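Side-chain contact in GDP-perosamine synthase (Caulobacter crescentus, PDB 3BN1), which transfers an amino group from L-glutamate to GDP-4-keto-6-deoxy-D-mannose with pyridoxal 5'-phosphate, making GDP-perosamine for bacterial O-antigen synthesis: residues L348-H353 / A366-V371. Sequence-based numbering, arbitrary orientation.
Sequences LNLPTH and AALDQV
Leu368 reaches from the helix toward the strand and meets Leu350 tip to tip, methyl against methyl: CD1 of Leu350 lies 4.0 Å from CD1 of Leu368. The other branch of Leu350 comes almost as near, CD2 standing 4.2 Å from that same Leu368 CD1, so one helix methyl faces both methyls of the strand leucine. Both side chains carry CG beside the backbone N and anti to the carbonyl carbon (chi1 -70° in Leu350, -75° in Leu368), a torsion that, with each CB already directed at the other segment, brings the two forked ends together. The second branch of Leu368 serves a different neighbour, its CD2 lying 4.3 Å from CD2 of Leu348. Leu368 thus spreads its fork across Leu348 and Leu350, two residues apart on the strand and both turned toward the helix. The touch is light, with 95 Å² buried in all, and the CA atoms of Leu350 and Leu368 remain 10.1 Å apart.

This DegT/DnrJ/EryC1-family enzyme has the aspartate aminotransferase (fold type I) architecture: the seven-stranded mixed sheet belongs to the large domain, and C-terminal helix 358-371 packs here on strand 347-350 of the small antiparallel sheet in the C-terminal domain. Helix 302-311 shares the apolar layer: Val305 and Ile306 touch Leu348, while Leu309 touches Val371. The contact is structural packing, with bound 2-oxoglutarate about 13 Å from the side chain of Leu348.

Polar links run within each segment or to its surroundings. Two residues beyond Leu350, Thr352 OG1 donates to the carbonyl O of Leu350 at 2.6 Å, tilted 30° from the carbonyl plane, and accepts a hydrogen bond from Tyr290 N on strand 290-294. On the helix, the two carboxylate oxygens of Asp369 divide between Arg269 and Arg273 in salt bridges.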
loop_
_atom_site.group_PDB
_atom_site.type_symbol
_atom_site.label_atom_id
_atom_site.label_comp_id
_atom_site.label_asym_id
_atom_site.label_seq_id
_atom_site.Cartn_x
_atom_site.Cartn_y
_atom_site.Cartn_z
ATOM N N LEU A 348 -28.100 11.075 2.543
ATOM C CA LEU A 348 -27.432 11.297 3.828
ATOM C C LEU A 348 -27.111 9.998 4.538
ATOM O O LEU A 348 -28.010 9.253 4.866
ATOM C CB LEU A 348 -28.333 12.103 4.767
ATOM C CG LEU A 348 -27.776 12.371 6.193
ATOM C CD1 LEU A 348 -26.513 13.284 6.095
ATOM C CD2 LEU A 348 -28.874 13.025 7.099
ATOM N N ASN A 349 -25.843 9.737 4.852
ATOM C CA ASN A 349 -25.488 8.506 5.598
ATOM C C ASN A 349 -25.620 8.814 7.065
ATOM O O ASN A 349 -24.956 9.751 7.506
ATOM C CB ASN A 349 -24.007 8.170 5.380
ATOM C CG ASN A 349 -23.704 7.836 3.959
ATOM O OD1 ASN A 349 -22.722 8.314 3.366
ATOM N ND2 ASN A 349 -24.582 7.029 3.376
ATOM N N LEU A 350 -26.369 7.998 7.814
ATOM C CA LEU A 350 -26.569 8.259 9.247
ATOM C C LEU A 350 -25.674 7.317 10.083
ATOM O O LEU A 350 -25.292 6.261 9.603
ATOM C CB LEU A 350 -28.027 7.903 9.593
ATOM C CG LEU A 350 -29.128 8.820 9.043
ATOM C CD1 LEU A 350 -30.549 8.350 9.445
ATOM C CD2 LEU A 350 -28.737 10.202 9.541
ATOM N N PRO A 351 -25.358 7.649 11.342
ATOM C CA PRO A 351 -24.538 6.737 12.162
ATOM C C PRO A 351 -25.073 5.287 12.152
ATOM O O PRO A 351 -26.265 4.994 12.413
ATOM C CB PRO A 351 -24.638 7.304 13.577
ATOM C CG PRO A 351 -24.902 8.771 13.359
ATOM C CD PRO A 351 -25.768 8.860 12.067
ATOM N N THR A 352 -24.129 4.384 11.908
ATOM C CA THR A 352 -24.407 2.955 11.819
ATOM C C THR A 352 -23.119 2.254 12.142
ATOM O O THR A 352 -22.163 2.295 11.366
ATOM C CB THR A 352 -24.785 2.574 10.351
ATOM O OG1 THR A 352 -25.397 3.702 9.689
ATOM C CG2 THR A 352 -25.767 1.437 10.353
ATOM N N HIS A 353 -23.085 1.658 13.315
ATOM C CA HIS A 353 -21.895 0.917 13.760
ATOM C C HIS A 353 -22.263 0.095 14.981
ATOM O O HIS A 353 -23.254 0.399 15.650
ATOM C CB HIS A 353 -20.581 1.774 13.929
ATOM C CG HIS A 353 -20.606 2.765 15.055
ATOM N ND1 HIS A 353 -20.481 2.405 16.381
ATOM C CD2 HIS A 353 -20.793 4.108 15.044
ATOM C CE1 HIS A 353 -20.601 3.479 17.137
ATOM N NE2 HIS A 353 -20.765 4.529 16.350
ATOM N N ALA A 366 -34.085 12.396 17.237
ATOM C CA ALA A 366 -34.622 13.596 17.804
ATOM C C ALA A 366 -33.954 14.789 17.140
ATOM O O ALA A 366 -34.625 15.790 16.839
ATOM C CB ALA A 366 -34.363 13.614 19.295
ATOM N N ALA A 367 -32.637 14.668 16.929
ATOM C CA ALA A 367 -31.855 15.707 16.255
ATOM C C ALA A 367 -32.397 15.916 14.840
ATOM O O ALA A 367 -32.587 17.060 14.434
ATOM C CB ALA A 367 -30.360 15.355 16.194
ATOM N N LEU A 368 -32.697 14.821 14.136
ATOM C CA LEU A 368 -33.243 14.911 12.780
ATOM C C LEU A 368 -34.608 15.570 12.825
ATOM O O LEU A 368 -34.970 16.317 11.919
ATOM C CB LEU A 368 -33.343 13.528 12.169
ATOM C CG LEU A 368 -32.018 12.852 11.692
ATOM C CD1 LEU A 368 -32.345 11.444 11.201
ATOM C CD2 LEU A 368 -31.473 13.669 10.443
ATOM N N ASP A 369 -35.417 15.236 13.844
ATOM C CA ASP A 369 -36.697 15.890 14.012
ATOM C C ASP A 369 -36.482 17.437 14.117
ATOM O O ASP A 369 -37.197 18.281 13.492
ATOM C CB ASP A 369 -37.429 15.341 15.239
ATOM C CG ASP A 369 -38.706 16.123 15.542
ATOM O OD1 ASP A 369 -39.525 16.309 14.611
ATOM O OD2 ASP A 369 -38.846 16.635 16.672
ATOM N N GLN A 370 -35.465 17.810 14.880
ATOM C CA GLN A 370 -35.090 19.220 15.046
ATOM C C GLN A 370 -34.556 19.928 13.791
ATOM O O GLN A 370 -34.943 21.030 13.509
ATOM C CB GLN A 370 -34.082 19.355 16.181
ATOM C CG GLN A 370 -33.408 20.709 16.259
ATOM C CD GLN A 370 -32.898 20.971 17.659
ATOM O OE1 GLN A 370 -32.938 20.071 18.512
ATOM N NE2 GLN A 370 -32.426 22.198 17.914
ATOM N N VAL A 371 -33.652 19.288 13.052
ATOM C CA VAL A 371 -33.020 19.878 11.870
ATOM C C VAL A 371 -33.646 19.720 10.486
ATOM O O VAL A 371 -33.222 20.362 9.542
ATOM C CB VAL A 371 -31.483 19.579 11.823
ATOM C CG1 VAL A 371 -30.903 19.828 13.230
ATOM C CG2 VAL A 371 -31.190 18.100 11.353
#